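Local coordinates for protein putative oxidoreductase molybdopterin-binding subunit (Sulfolobus tokodaii, PDB 4ZOH) that binds the pterin cytosine dinucleotide of a molybdenum cofactor and probably serves as the catalytic subunit of a hydroxylase of the xanthine dehydrogenase and aldehyde oxidase family, at residues Ile80-Ala85 against Ala229-Met234; Val119-Gly124 against Gly284-Asp289; Lys394-Leu399 against Val406-Tyr411; Ala451-Asp456 against Thr596-Leu601. All coordinates share one frame; numbering follows the deposited sequence.

Interaction 1. Residues Ile80-Ala85 against Ala229-Met234; sequences IAIVIA and AKLALM
Leu-231 reaches from its helix to Ile-82 and Ile-84 on the strand through a single methyl. Its CB already points at the strand; the first torsion (chi1 -66°) sends CG away from the carbonyl carbon, and CG, the branch point, carries CD1 out to both isoleucines. CD1 lies 3.6 Å from Ile-82 CG2, a tip-to-tip meeting, and 4.1 Å from Ile-82 CB. The same methyl is 4.1 Å from Ile-84 CD1, but there the two side chains lie alongside, running in opposing senses. Here helix 223-235 packs on one face of a mixed sheet, while Val-83, pointing away, meets helix 88-95 on the other. At the start of the segment Ile-80 and Ala-81 both face Val-37, forming a classic beta bulge. Beta-branched isoleucine suits the extended backbone, and leucine suits the helix because its reach puts one methyl against two neighbours. Phe-55 and Ile-60 also touch Leu-231, adding to the greasy, buried surroundings of its tip.

Interaction 2. Residues Val119-Gly124 against Gly284-Asp289; sequences VKVHSG and GAPYPD
Ala-285 O, on a residue that lies against Val-121, is gripped twice: weakly by Tyr-287 N at 2.8 Å, and by Asn-291 ND2. The first bond closes an inverse gamma turn centred on Pro-286, a tight bend to which proline, with its ring-restricted phi, is well suited. The turn leads into helix 288-304, with Tyr-287 at the N-cap position, and it presents the Pro-286 ring to the loop 119-124. Val-121 answers with CG1, placed anti to the backbone N (chi1 173°). This methyl lies 3.8 Å from Pro-286 CD, the valine crossing the ring at a slant, and 4.4 Å from Ala-285 CA. His-122 contributes only its CB, 4.3 Å from Pro-286 CG; its imidazole is occupied with polar partners. His-122 ND1 accepts the N-H of Gly-124 N at 3.0 Å, a fairly straight bond whose donor is tilted 33° out of the ring plane, while NE2 is hydrogen-bonded to Asp-65. Asn-128 and Asn-324 hold the backbone N and O of Val-121, fixing the loop that offers the methyl. No polar bond crosses between the two segments; theirs run to other parts of the chain, including the adjoining Asn-324 and Ile-325, the latter paired with Ala-285. Because ND1 acts as an acceptor, the proton of a neutral His-122 probably sits on NE2, facing the Asp-65 carboxylate.

Interaction 3. Residues Lys394-Leu399 against Val406-Tyr411; sequences KYYDEL and VGVSSY
The Tyr-396 ring stands across Val-408 at about a right angle and slants past Val-406, and one methyl of each valine comes in obliquely to straddle its CD1-CE1 side, one on each side of the ring plane. Val-408 CG1 lies 3.6 Å from Tyr-396 CD1, and Val-406 CG1 is 3.9 Å from the same ring atom. CG of Tyr-396 is anti to the backbone N (chi1 174°), which swings the ring toward the strand although CB does not aim there. Helix segment 394-399 and strand segment 406-411 run nearly antiparallel (164°), the helix covering edge strand 405-412 of a mixed sheet and its neighbour 568-577. The backbones are nearest at Leu-399 and Val-406, where Leu-399 CB is 4.0 Å from Val-406 CG2. Short branched valines suit the strand, while the long tyrosine spans the gap and still delivers its hydroxyl to Asp-357. Were Tyr-396 replaced by an alanine, both valine methyls would probably lose the ring they lie against and Asp-357 its hydroxyl partner.

Interaction 4. Residues Ala451-Asp456 against Thr596-Leu601; sequences AQIAAD and TVINPL. With MCN (pterin cytosine dinucleotide), chain D.
With CG anti to its carbonyl carbon and the chain extended beyond, Gln-452 stretches out from its helix, while Asn-599, whose CG is anti to the backbone N, turns its amide to meet it. Asn-599 is the N-cap of helix 600-619, at the end of a loop that reads the cytosine of the molybdopterin cofactor. The two amide planes stand 84° apart. Asn-599 ND2 gives a hydrogen to Gln-452 OE1 at 2.9 Å; OE1 lies near the plane of the asparagine amide (11° out), but ND2 stands 42° above the glutamine carbonyl plane, not on a lone pair. Gln-452 NE2 makes a weak, bent bond of 3.0 Å to Ile-598 O and a hydrogen bond to Tyr-2 O; Asn-599 ND2 also reaches Ile-7 O. A leucine in place of Gln-452 is likely to leave Asn-599 ND2 with one acceptor fewer and Tyr-2 O without this donor, in a buried spot. All three hydrogen bonds of this loop to the base come from backbone atoms: Thr-596 O takes the amino group N4 of the cofactor at 2.8 Å, Ile-598 N donates to its N3 at 3.1 Å, and Asn-599 N to its O2 at 2.8 Å, the donor and acceptor order with which guanine recognises cytosine. Beside this polar set Ile-453 CG1 rests 4.3 Å from Ile-598 CG2, and at the helix start Asn-599 OD1 accepts the N-H of Leu-602.

Overall arrangement
The contacts fall into two pairs. Interactions 1 and 2 interlock along the chain, their segments alternating, and their centres lie 24 Å apart; helix 223-235, which supplies one side of interaction 1, also touches Tyr-287, within a segment of interaction 2. Interactions 3 and 4 follow in series, with centres 30 Å apart and nearest atoms about 10 Å apart, both in the second molybdopterin cofactor-binding domain. Interaction 1 joins the hammerhead domain to the first cofactor-binding domain; it and interaction 3 lie on opposite sides of the chain's centre, their centres about 54 Å apart. Interactions 1 to 3 join helix, strand and loop elements away from the cofactor, while interaction 4 borders its cytosine.

Interaction 1. Residues Ile80-Ala85 against Ala229-Met234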
loop_
_atom_site.group_PDB
_atom_site.type_symbol
_atom_site.label_atom_id
_atom_site.label_comp_id
_atom_site.label_asym_id
_atom_site.label_seq_id
_atom_site.Cartn_x
_atom_site.Cartn_y
_atom_site.Cartn_z
ATOM N N ILE A 80 12.727 -15.380 -21.965
ATOM C CA ILE A 80 12.425 -16.748 -22.403
ATOM C C ILE A 80 11.777 -17.607 -21.305
ATOM O O ILE A 80 11.218 -18.681 -21.590
ATOM C CB ILE A 80 13.683 -17.430 -23.046
ATOM C CG1 ILE A 80 14.847 -17.479 -22.070
ATOM C CG2 ILE A 80 14.010 -16.672 -24.321
ATOM C CD1 ILE A 80 16.030 -18.338 -22.530
ATOM N N ALA A 81 11.811 -17.107 -20.070
ATOM C CA ALA A 81 11.230 -17.797 -18.916
ATOM C C ALA A 81 10.993 -16.779 -17.795
ATOM O O ALA A 81 11.657 -15.705 -17.775
ATOM C CB ALA A 81 12.196 -18.882 -18.420
ATOM N N ILE A 82 10.101 -17.120 -16.858
ATOM C CA ILE A 82 9.750 -16.232 -15.718
ATOM C C ILE A 82 9.874 -17.048 -14.435
ATOM O O ILE A 82 9.280 -18.138 -14.361
ATOM C CB ILE A 82 8.324 -15.673 -15.778
ATOM C CG1 ILE A 82 7.946 -15.139 -17.147
ATOM C CG2 ILE A 82 8.160 -14.605 -14.703
ATOM C CD1 ILE A 82 7.094 -16.060 -17.978
ATOM N N VAL A 83 10.664 -16.577 -13.457
ATOM C CA VAL A 83 10.708 -17.242 -12.214
ATOM C C VAL A 83 9.970 -16.395 -11.177
ATOM O O VAL A 83 9.953 -15.123 -11.287
ATOM C CB VAL A 83 12.103 -17.606 -11.744
ATOM C CG1 VAL A 83 12.892 -18.371 -12.859
ATOM C CG2 VAL A 83 12.907 -16.423 -11.217
ATOM N N ILE A 84 9.388 -17.094 -10.173
ATOM C CA ILE A 84 8.687 -16.457 -9.021
ATOM C C ILE A 84 9.245 -16.949 -7.682
ATOM O O ILE A 84 9.454 -18.160 -7.480
ATOM C CB ILE A 84 7.168 -16.631 -9.111
ATOM C CG1 ILE A 84 6.730 -16.377 -10.566
ATOM C CG2 ILE A 84 6.452 -15.744 -8.050
ATOM C CD1 ILE A 84 5.357 -15.819 -10.824
ATOM N N ALA A 85 9.586 -16.028 -6.788
ATOM C CA ALA A 85 10.085 -16.463 -5.489
ATOM C C ALA A 85 9.627 -15.500 -4.370
ATOM O O ALA A 85 8.982 -14.473 -4.627
ATOM C CB ALA A 85 11.610 -16.621 -5.502
ATOM N N ALA A 229 1.347 -9.109 -15.798
ATOM C CA ALA A 229 -0.046 -8.901 -15.686
ATOM C C ALA A 229 -0.851 -10.235 -15.863
ATOM O O ALA A 229 -1.791 -10.527 -15.105
ATOM C CB ALA A 229 -0.445 -7.900 -16.680
ATOM N N LYS A 230 -0.432 -11.020 -16.836
ATOM C CA LYS A 230 -1.030 -12.275 -17.143
ATOM C C LYS A 230 -0.750 -13.269 -15.982
ATOM O O LYS A 230 -1.632 -13.939 -15.542
ATOM C CB LYS A 230 -0.400 -12.795 -18.446
ATOM C CG LYS A 230 -0.728 -14.269 -18.713
ATOM C CD LYS A 230 -2.165 -14.306 -19.236
ATOM C CE LYS A 230 -2.316 -15.319 -20.382
ATOM N NZ LYS A 230 -3.564 -16.015 -20.026
ATOM N N LEU A 231 0.485 -13.366 -15.524
ATOM C CA LEU A 231 0.756 -14.084 -14.302
ATOM C C LEU A 231 -0.072 -13.708 -13.068
ATOM O O LEU A 231 -0.445 -14.616 -12.280
ATOM C CB LEU A 231 2.227 -14.059 -13.963
ATOM C CG LEU A 231 3.130 -14.810 -14.945
ATOM C CD1 LEU A 231 4.563 -14.467 -14.629
ATOM C CD2 LEU A 231 2.900 -16.323 -14.871
ATOM N N ALA A 232 -0.390 -12.398 -12.911
ATOM C CA ALA A 232 -1.128 -11.979 -11.740
ATOM C C ALA A 232 -2.526 -12.584 -11.776
ATOM O O ALA A 232 -3.009 -12.946 -10.710
ATOM C CB ALA A 232 -1.201 -10.446 -11.595
ATOM N N LEU A 233 -3.172 -12.655 -12.957
ATOM C CA LEU A 233 -4.463 -13.366 -13.100
ATOM C C LEU A 233 -4.435 -14.819 -12.604
ATOM O O LEU A 233 -5.370 -15.303 -11.985
ATOM C CB LEU A 233 -5.006 -13.350 -14.542
ATOM C CG LEU A 233 -5.005 -11.999 -15.252
ATOM C CD1 LEU A 233 -5.723 -12.180 -16.558
ATOM C CD2 LEU A 233 -5.589 -10.886 -14.425
ATOM N N MET A 234 -3.324 -15.466 -12.855
ATOM C CA MET A 234 -3.154 -16.843 -12.517
ATOM C C MET A 234 -2.785 -17.040 -11.040
ATOM O O MET A 234 -3.347 -17.888 -10.388
ATOM C CB MET A 234 -2.061 -17.434 -13.428
ATOM C CG MET A 234 -2.266 -18.888 -13.748
ATOM S SD MET A 234 -0.723 -19.626 -14.245
ATOM C CE MET A 234 -0.671 -20.876 -12.947
#

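Interaction 2. Residues Val119-Gly124 against Gly284-Asp289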
loop_
_atom_site.group_PDB
_atom_site.type_symbol
_atom_site.label_atom_id
_atom_site.label_comp_id
_atom_site.label_asym_id
_atom_site.label_seq_id
_atom_site.Cartn_x
_atom_site.Cartn_y
_atom_site.Cartn_z
ATOM N N VAL A 119 19.349 -13.872 -44.397
ATOM C CA VAL A 119 19.099 -14.546 -43.109
ATOM C C VAL A 119 17.901 -13.882 -42.412
ATOM O O VAL A 119 17.939 -12.654 -42.158
ATOM C CB VAL A 119 20.329 -14.433 -42.183
ATOM C CG1 VAL A 119 20.026 -15.001 -40.801
ATOM C CG2 VAL A 119 21.580 -15.071 -42.826
ATOM N N LYS A 120 16.860 -14.653 -42.082
ATOM C CA LYS A 120 15.655 -14.051 -41.497
ATOM C C LYS A 120 15.853 -13.836 -40.002
ATOM O O LYS A 120 16.445 -14.679 -39.306
ATOM C CB LYS A 120 14.419 -14.915 -41.682
ATOM C CG LYS A 120 14.094 -15.268 -43.103
ATOM C CD LYS A 120 13.258 -14.207 -43.767
ATOM C CE LYS A 120 13.117 -14.562 -45.235
ATOM N NZ LYS A 120 12.635 -13.340 -45.928
ATOM N N VAL A 121 15.420 -12.691 -39.487
ATOM C CA VAL A 121 15.603 -12.423 -38.025
ATOM C C VAL A 121 14.737 -13.391 -37.177
ATOM O O VAL A 121 15.152 -13.910 -36.126
ATOM C CB VAL A 121 15.312 -10.947 -37.669
ATOM C CG1 VAL A 121 15.353 -10.760 -36.141
ATOM C CG2 VAL A 121 16.389 -10.077 -38.326
ATOM N N HIS A 122 13.540 -13.612 -37.642
ATOM C CA HIS A 122 12.718 -14.704 -37.134
ATOM C C HIS A 122 12.315 -15.648 -38.307
ATOM O O HIS A 122 11.904 -15.144 -39.361
ATOM C CB HIS A 122 11.418 -14.168 -36.498
ATOM C CG HIS A 122 10.643 -15.209 -35.724
ATOM N ND1 HIS A 122 9.589 -15.913 -36.270
ATOM C CD2 HIS A 122 10.763 -15.650 -34.441
ATOM C CE1 HIS A 122 9.105 -16.747 -35.363
ATOM N NE2 HIS A 122 9.785 -16.601 -34.240
ATOM N N SER A 123 12.332 -16.972 -38.051
ATOM C CA SER A 123 11.730 -18.045 -38.965
ATOM C C SER A 123 10.521 -17.645 -39.723
ATOM O O SER A 123 10.477 -17.820 -40.913
ATOM C CB SER A 123 11.349 -19.333 -38.221
ATOM O OG SER A 123 12.543 -19.926 -37.872
ATOM N N GLY A 124 9.523 -17.135 -39.047
ATOM C CA GLY A 124 8.302 -16.828 -39.756
ATOM C C GLY A 124 8.113 -15.488 -40.434
ATOM O O GLY A 124 6.980 -15.201 -40.785
ATOM N N GLY A 284 15.822 -3.460 -34.777
ATOM C CA GLY A 284 16.142 -4.648 -33.959
ATOM C C GLY A 284 14.990 -5.694 -34.109
ATOM O O GLY A 284 14.303 -5.694 -35.107
ATOM N N ALA A 285 14.764 -6.555 -33.113
ATOM C CA ALA A 285 13.857 -7.754 -33.258
ATOM C C ALA A 285 12.379 -7.434 -33.428
ATOM O O ALA A 285 11.911 -6.329 -33.070
ATOM C CB ALA A 285 14.085 -8.762 -32.121
ATOM N N PRO A 286 11.621 -8.345 -34.079
ATOM C CA PRO A 286 10.228 -7.958 -34.266
ATOM C C PRO A 286 9.390 -8.048 -32.941
ATOM O O PRO A 286 8.796 -9.040 -32.703
ATOM C CB PRO A 286 9.698 -8.965 -35.314
ATOM C CG PRO A 286 10.709 -10.089 -35.322
ATOM C CD PRO A 286 11.976 -9.636 -34.708
ATOM N N TYR A 287 9.334 -7.015 -32.116
ATOM C CA TYR A 287 8.386 -6.977 -31.031
ATOM C C TYR A 287 7.379 -5.973 -31.496
ATOM O O TYR A 287 7.738 -4.835 -31.745
ATOM C CB TYR A 287 9.085 -6.628 -29.700
ATOM C CG TYR A 287 8.136 -6.331 -28.521
ATOM C CD1 TYR A 287 7.123 -7.241 -28.171
ATOM C CD2 TYR A 287 8.311 -5.166 -27.711
ATOM C CE1 TYR A 287 6.293 -7.017 -27.076
ATOM C CE2 TYR A 287 7.471 -4.909 -26.628
ATOM C CZ TYR A 287 6.466 -5.848 -26.305
ATOM O OH TYR A 287 5.610 -5.687 -25.261
ATOM N N PRO A 288 6.103 -6.363 -31.646
ATOM C CA PRO A 288 5.202 -5.401 -32.247
ATOM C C PRO A 288 5.099 -4.005 -31.561
ATOM O O PRO A 288 5.022 -2.970 -32.280
ATOM C CB PRO A 288 3.834 -6.138 -32.233
ATOM C CG PRO A 288 4.255 -7.592 -32.359
ATOM C CD PRO A 288 5.428 -7.654 -31.403
ATOM N N ASP A 289 5.024 -3.954 -30.225
ATOM C CA ASP A 289 4.874 -2.606 -29.512
ATOM C C ASP A 289 6.021 -1.669 -29.821
ATOM O O ASP A 289 5.809 -0.529 -30.168
ATOM C CB ASP A 289 4.710 -2.770 -28.003
ATOM C CG ASP A 289 3.554 -3.649 -27.666
ATOM O OD1 ASP A 289 2.543 -3.139 -27.122
ATOM O OD2 ASP A 289 3.688 -4.881 -27.971
#

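Interaction 3. Residues Lys394-Leu399 against Val406-Tyr411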
loop_
_atom_site.group_PDB
_atom_site.type_symbol
_atom_site.label_atom_id
_atom_site.label_comp_id
_atom_site.label_asym_id
_atom_site.label_seq_id
_atom_site.Cartn_x
_atom_site.Cartn_y
_atom_site.Cartn_z
ATOM N N LYS A 394 24.656 37.354 -33.152
ATOM C CA LYS A 394 25.365 38.147 -32.150
ATOM C C LYS A 394 26.179 37.208 -31.219
ATOM O O LYS A 394 27.352 37.486 -31.014
ATOM C CB LYS A 394 24.461 39.233 -31.482
ATOM C CG LYS A 394 23.443 38.823 -30.416
ATOM C CD LYS A 394 22.324 39.847 -30.143
ATOM C CE LYS A 394 21.726 40.462 -31.420
ATOM N NZ LYS A 394 20.240 40.703 -31.354
ATOM N N TYR A 395 25.623 36.043 -30.799
ATOM C CA TYR A 395 26.379 35.035 -29.976
ATOM C C TYR A 395 27.416 34.288 -30.764
ATOM O O TYR A 395 28.441 33.898 -30.235
ATOM C CB TYR A 395 25.453 34.020 -29.285
ATOM C CG TYR A 395 24.402 34.699 -28.425
ATOM C CD1 TYR A 395 24.677 35.089 -27.083
ATOM C CD2 TYR A 395 23.128 34.984 -28.958
ATOM C CE1 TYR A 395 23.690 35.741 -26.324
ATOM C CE2 TYR A 395 22.166 35.641 -28.204
ATOM C CZ TYR A 395 22.452 35.994 -26.897
ATOM O OH TYR A 395 21.449 36.618 -26.212
ATOM N N TYR A 396 27.160 34.076 -32.054
ATOM C CA TYR A 396 28.132 33.396 -32.917
ATOM C C TYR A 396 29.395 34.262 -33.058
ATOM O O TYR A 396 30.526 33.765 -32.963
ATOM C CB TYR A 396 27.511 33.222 -34.329
ATOM C CG TYR A 396 28.487 32.652 -35.331
ATOM C CD1 TYR A 396 28.976 31.342 -35.193
ATOM C CD2 TYR A 396 28.912 33.400 -36.434
ATOM C CE1 TYR A 396 29.862 30.793 -36.123
ATOM C CE2 TYR A 396 29.822 32.846 -37.372
ATOM C CZ TYR A 396 30.263 31.552 -37.211
ATOM O OH TYR A 396 31.157 31.018 -38.097
ATOM N N ASP A 397 29.158 35.542 -33.345
ATOM C CA ASP A 397 30.243 36.550 -33.432
ATOM C C ASP A 397 31.062 36.643 -32.161
ATOM O O ASP A 397 32.306 36.586 -32.269
ATOM C CB ASP A 397 29.694 37.914 -33.872
ATOM C CG ASP A 397 29.190 37.864 -35.281
ATOM O OD1 ASP A 397 29.723 37.030 -36.047
ATOM O OD2 ASP A 397 28.236 38.570 -35.632
ATOM N N GLU A 398 30.386 36.729 -30.989
ATOM C CA GLU A 398 31.103 36.703 -29.694
ATOM C C GLU A 398 31.911 35.416 -29.561
ATOM O O GLU A 398 33.122 35.471 -29.261
ATOM C CB GLU A 398 30.172 36.843 -28.482
ATOM C CG GLU A 398 29.313 38.132 -28.418
ATOM C CD GLU A 398 28.533 38.328 -27.088
ATOM O OE1 GLU A 398 29.037 37.844 -26.033
ATOM O OE2 GLU A 398 27.425 38.966 -27.091
ATOM N N LEU A 399 31.271 34.254 -29.812
ATOM C CA LEU A 399 32.008 33.013 -29.655
ATOM C C LEU A 399 33.169 32.877 -30.617
ATOM O O LEU A 399 34.227 32.341 -30.264
ATOM C CB LEU A 399 31.086 31.781 -29.753
ATOM C CG LEU A 399 30.054 31.605 -28.641
ATOM C CD1 LEU A 399 29.134 30.423 -29.008
ATOM C CD2 LEU A 399 30.732 31.392 -27.276
ATOM N N VAL A 406 34.087 26.851 -32.865
ATOM C CA VAL A 406 32.661 27.072 -32.796
ATOM C C VAL A 406 31.897 26.093 -33.699
ATOM O O VAL A 406 32.380 25.776 -34.783
ATOM C CB VAL A 406 32.314 28.501 -33.143
ATOM C CG1 VAL A 406 30.808 28.747 -32.941
ATOM C CG2 VAL A 406 33.162 29.466 -32.272
ATOM N N GLY A 407 30.723 25.626 -33.238
ATOM C CA GLY A 407 29.820 24.878 -34.089
ATOM C C GLY A 407 28.490 25.438 -33.869
ATOM O O GLY A 407 28.163 25.903 -32.749
ATOM N N VAL A 408 27.721 25.484 -34.945
ATOM C CA VAL A 408 26.330 25.902 -34.819
ATOM C C VAL A 408 25.423 24.870 -35.475
ATOM O O VAL A 408 25.908 24.085 -36.320
ATOM C CB VAL A 408 26.097 27.334 -35.351
ATOM C CG1 VAL A 408 27.383 28.150 -35.205
ATOM C CG2 VAL A 408 25.637 27.406 -36.777
ATOM N N SER A 409 24.130 24.889 -35.109
ATOM C CA SER A 409 23.137 24.199 -35.908
ATOM C C SER A 409 21.805 24.855 -35.644
ATOM O O SER A 409 21.565 25.513 -34.614
ATOM C CB SER A 409 23.134 22.635 -35.666
ATOM O OG SER A 409 22.539 22.360 -34.413
ATOM N N SER A 410 20.939 24.715 -36.612
ATOM C CA SER A 410 19.645 25.258 -36.489
ATOM C C SER A 410 18.648 24.077 -36.607
ATOM O O SER A 410 18.940 23.098 -37.307
ATOM C CB SER A 410 19.474 26.202 -37.614
ATOM O OG SER A 410 18.342 26.920 -37.297
ATOM N N TYR A 411 17.536 24.124 -35.881
ATOM C CA TYR A 411 16.660 22.991 -35.884
ATOM C C TYR A 411 15.268 23.515 -36.068
ATOM O O TYR A 411 14.963 24.686 -35.774
ATOM C CB TYR A 411 16.810 22.148 -34.559
ATOM C CG TYR A 411 16.128 22.786 -33.390
ATOM C CD1 TYR A 411 14.785 22.544 -33.137
ATOM C CD2 TYR A 411 16.822 23.756 -32.560
ATOM C CE1 TYR A 411 14.120 23.194 -32.085
ATOM C CE2 TYR A 411 16.179 24.377 -31.485
ATOM C CZ TYR A 411 14.849 24.090 -31.245
ATOM O OH TYR A 411 14.170 24.718 -30.230
#

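Interaction 4. Residues Ala451-Asp456 against Thr596-Leu601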
loop_
_atom_site.group_PDB
_atom_site.type_symbol
_atom_site.label_atom_id
_atom_site.label_comp_id
_atom_site.label_asym_id
_atom_site.label_seq_id
_atom_site.Cartn_x
_atom_site.Cartn_y
_atom_site.Cartn_z
ATOM N N ALA A 451 -0.916 24.076 -12.597
ATOM C CA ALA A 451 -1.391 24.830 -11.452
ATOM C C ALA A 451 -1.341 26.373 -11.810
ATOM O O ALA A 451 -2.299 27.068 -11.554
ATOM C CB ALA A 451 -0.546 24.508 -10.228
ATOM N N GLN A 452 -0.272 26.835 -12.442
ATOM C CA GLN A 452 -0.163 28.245 -12.975
ATOM C C GLN A 452 -1.325 28.611 -13.934
ATOM O O GLN A 452 -1.988 29.674 -13.774
ATOM C CB GLN A 452 1.162 28.431 -13.753
ATOM C CG GLN A 452 2.412 28.183 -12.945
ATOM C CD GLN A 452 3.669 28.162 -13.818
ATOM O OE1 GLN A 452 4.284 27.114 -13.988
ATOM N NE2 GLN A 452 4.070 29.356 -14.369
ATOM N N ILE A 453 -1.595 27.726 -14.904
ATOM C CA ILE A 453 -2.748 27.880 -15.828
ATOM C C ILE A 453 -4.094 27.958 -15.091
ATOM O O ILE A 453 -4.848 28.919 -15.289
ATOM C CB ILE A 453 -2.763 26.820 -16.946
ATOM C CG1 ILE A 453 -1.570 27.030 -17.874
ATOM C CG2 ILE A 453 -4.054 26.849 -17.760
ATOM C CD1 ILE A 453 -1.257 25.781 -18.738
ATOM N N ALA A 454 -4.394 26.979 -14.230
ATOM C CA ALA A 454 -5.697 26.931 -13.611
ATOM C C ALA A 454 -5.865 28.107 -12.626
ATOM O O ALA A 454 -6.947 28.638 -12.507
ATOM C CB ALA A 454 -5.959 25.598 -12.892
ATOM N N ALA A 455 -4.808 28.470 -11.907
ATOM C CA ALA A 455 -4.890 29.584 -10.977
ATOM C C ALA A 455 -5.145 30.941 -11.724
ATOM O O ALA A 455 -5.946 31.738 -11.256
ATOM C CB ALA A 455 -3.654 29.639 -10.079
ATOM N N ASP A 456 -4.509 31.163 -12.873
ATOM C CA ASP A 456 -4.805 32.344 -13.717
ATOM C C ASP A 456 -6.256 32.394 -14.147
ATOM O O ASP A 456 -6.894 33.430 -13.948
ATOM C CB ASP A 456 -3.859 32.466 -14.931
ATOM C CG ASP A 456 -2.459 32.999 -14.548
ATOM O OD1 ASP A 456 -2.142 33.192 -13.354
ATOM O OD2 ASP A 456 -1.644 33.255 -15.444
ATOM N N THR A 596 4.481 30.724 -26.631
ATOM C CA THR A 596 4.317 31.121 -25.217
ATOM C C THR A 596 5.091 30.192 -24.266
ATOM O O THR A 596 4.911 28.956 -24.340
ATOM C CB THR A 596 2.850 31.163 -24.837
ATOM O OG1 THR A 596 2.134 31.740 -25.928
ATOM C CG2 THR A 596 2.603 31.990 -23.509
ATOM N N VAL A 597 5.972 30.771 -23.430
ATOM C CA VAL A 597 6.661 30.012 -22.409
ATOM C C VAL A 597 5.818 30.081 -21.140
ATOM O O VAL A 597 5.608 31.155 -20.563
ATOM C CB VAL A 597 8.119 30.456 -22.203
ATOM C CG1 VAL A 597 8.810 29.604 -21.135
ATOM C CG2 VAL A 597 8.908 30.330 -23.503
ATOM N N ILE A 598 5.281 28.934 -20.714
ATOM C CA ILE A 598 4.427 28.870 -19.496
ATOM C C ILE A 598 5.265 29.090 -18.224
ATOM O O ILE A 598 4.833 29.761 -17.219
ATOM C CB ILE A 598 3.634 27.534 -19.447
ATOM C CG1 ILE A 598 2.925 27.252 -20.797
ATOM C CG2 ILE A 598 2.684 27.525 -18.285
ATOM C CD1 ILE A 598 1.827 28.254 -21.178
ATOM N N ASN A 599 6.469 28.575 -18.255
ATOM C CA ASN A 599 7.320 28.587 -17.074
ATOM C C ASN A 599 8.778 28.526 -17.541
ATOM O O ASN A 599 9.306 27.431 -17.872
ATOM C CB ASN A 599 6.971 27.480 -16.053
ATOM C CG ASN A 599 7.780 27.610 -14.732
ATOM O OD1 ASN A 599 8.966 27.931 -14.729
ATOM N ND2 ASN A 599 7.137 27.304 -13.625
ATOM N N PRO A 600 9.446 29.712 -17.570
ATOM C CA PRO A 600 10.852 29.799 -18.067
ATOM C C PRO A 600 11.820 29.004 -17.256
ATOM O O PRO A 600 12.807 28.523 -17.809
ATOM C CB PRO A 600 11.197 31.323 -17.998
ATOM C CG PRO A 600 9.867 32.008 -17.947
ATOM C CD PRO A 600 8.796 31.038 -17.470
ATOM N N LEU A 601 11.587 28.855 -15.945
ATOM C CA LEU A 601 12.518 28.050 -15.149
ATOM C C LEU A 601 12.545 26.545 -15.611
ATOM O O LEU A 601 13.587 25.944 -15.785
ATOM C CB LEU A 601 12.139 28.152 -13.655
ATOM C CG LEU A 601 12.988 27.401 -12.645
ATOM C CD1 LEU A 601 14.415 27.990 -12.543
ATOM C CD2 LEU A 601 12.273 27.422 -11.291
HETATM N N1 MCN D . 7.342 24.355 -20.998
HETATM C C2 MCN D . 6.922 25.671 -20.883
HETATM N N3 MCN D . 6.589 26.414 -21.984
HETATM C C4 MCN D . 6.691 25.817 -23.235
HETATM C C5 MCN D . 7.113 24.495 -23.367
HETATM C C6 MCN D . 7.421 23.740 -22.235
HETATM O O2 MCN D . 6.815 26.245 -19.794
HETATM N N4 MCN D . 6.365 26.545 -24.282
HETATM C "C1'" MCN D . 7.652 23.635 -19.762
HETATM C C2D MCN D . 6.405 22.893 -19.275
HETATM O "O2'" MCN D . 5.657 23.628 -18.355
HETATM C "C3'" MCN D . 6.992 21.723 -18.532
HETATM C C4D MCN D . 8.024 21.325 -19.503
HETATM O O4D MCN D . 8.594 22.614 -19.997
HETATM O "O3'" MCN D . 7.577 22.070 -17.325
HETATM C "C5'" MCN D . 7.049 20.600 -20.412
HETATM O "O5'" MCN D . 7.577 20.340 -21.581
HETATM P PA MCN D . 6.702 19.839 -22.855
HETATM O O1A MCN D . 5.261 19.982 -22.833
HETATM O O2A MCN D . 7.540 20.490 -23.920
HETATM O O3A MCN D . 7.239 18.241 -22.792
HETATM P PB MCN D . 6.506 17.141 -21.865
HETATM O O1B MCN D . 5.380 16.535 -22.687
HETATM O O2B MCN D . 6.127 17.583 -20.521
HETATM O O3B MCN D . 7.677 16.169 -21.703
HETATM C C10 MCN D . 7.949 15.069 -22.614
HETATM C "C9'" MCN D . 9.401 15.067 -23.025
HETATM C "C8'" MCN D . 9.790 13.865 -23.707
HETATM S "S8'" MCN D . 8.903 13.332 -25.128
HETATM C "C7'" MCN D . 10.911 13.166 -23.374
HETATM S "S7'" MCN D . 11.494 11.755 -24.297
HETATM C "C6'" MCN D . 11.803 13.596 -22.315
HETATM C C7 MCN D . 11.556 15.104 -21.978
HETATM O "O9'" MCN D . 10.160 15.267 -21.836
HETATM N "N5'" MCN D . 11.755 12.739 -21.133
HETATM C C4A MCN D . 12.019 13.201 -19.828
HETATM N "N8'" MCN D . 12.222 15.458 -20.686
HETATM C C4B MCN D . 12.283 14.588 -19.638
HETATM N "N1'" MCN D . 12.588 15.095 -18.441
HETATM C "C2'" MCN D . 12.599 14.289 -17.382
HETATM N "N2'" MCN D . 12.883 14.823 -16.212
HETATM N "N3'" MCN D . 12.350 12.880 -17.475
HETATM C "C4'" MCN D . 12.068 12.302 -18.734
HETATM O "O4'" MCN D . 11.861 11.057 -18.830
#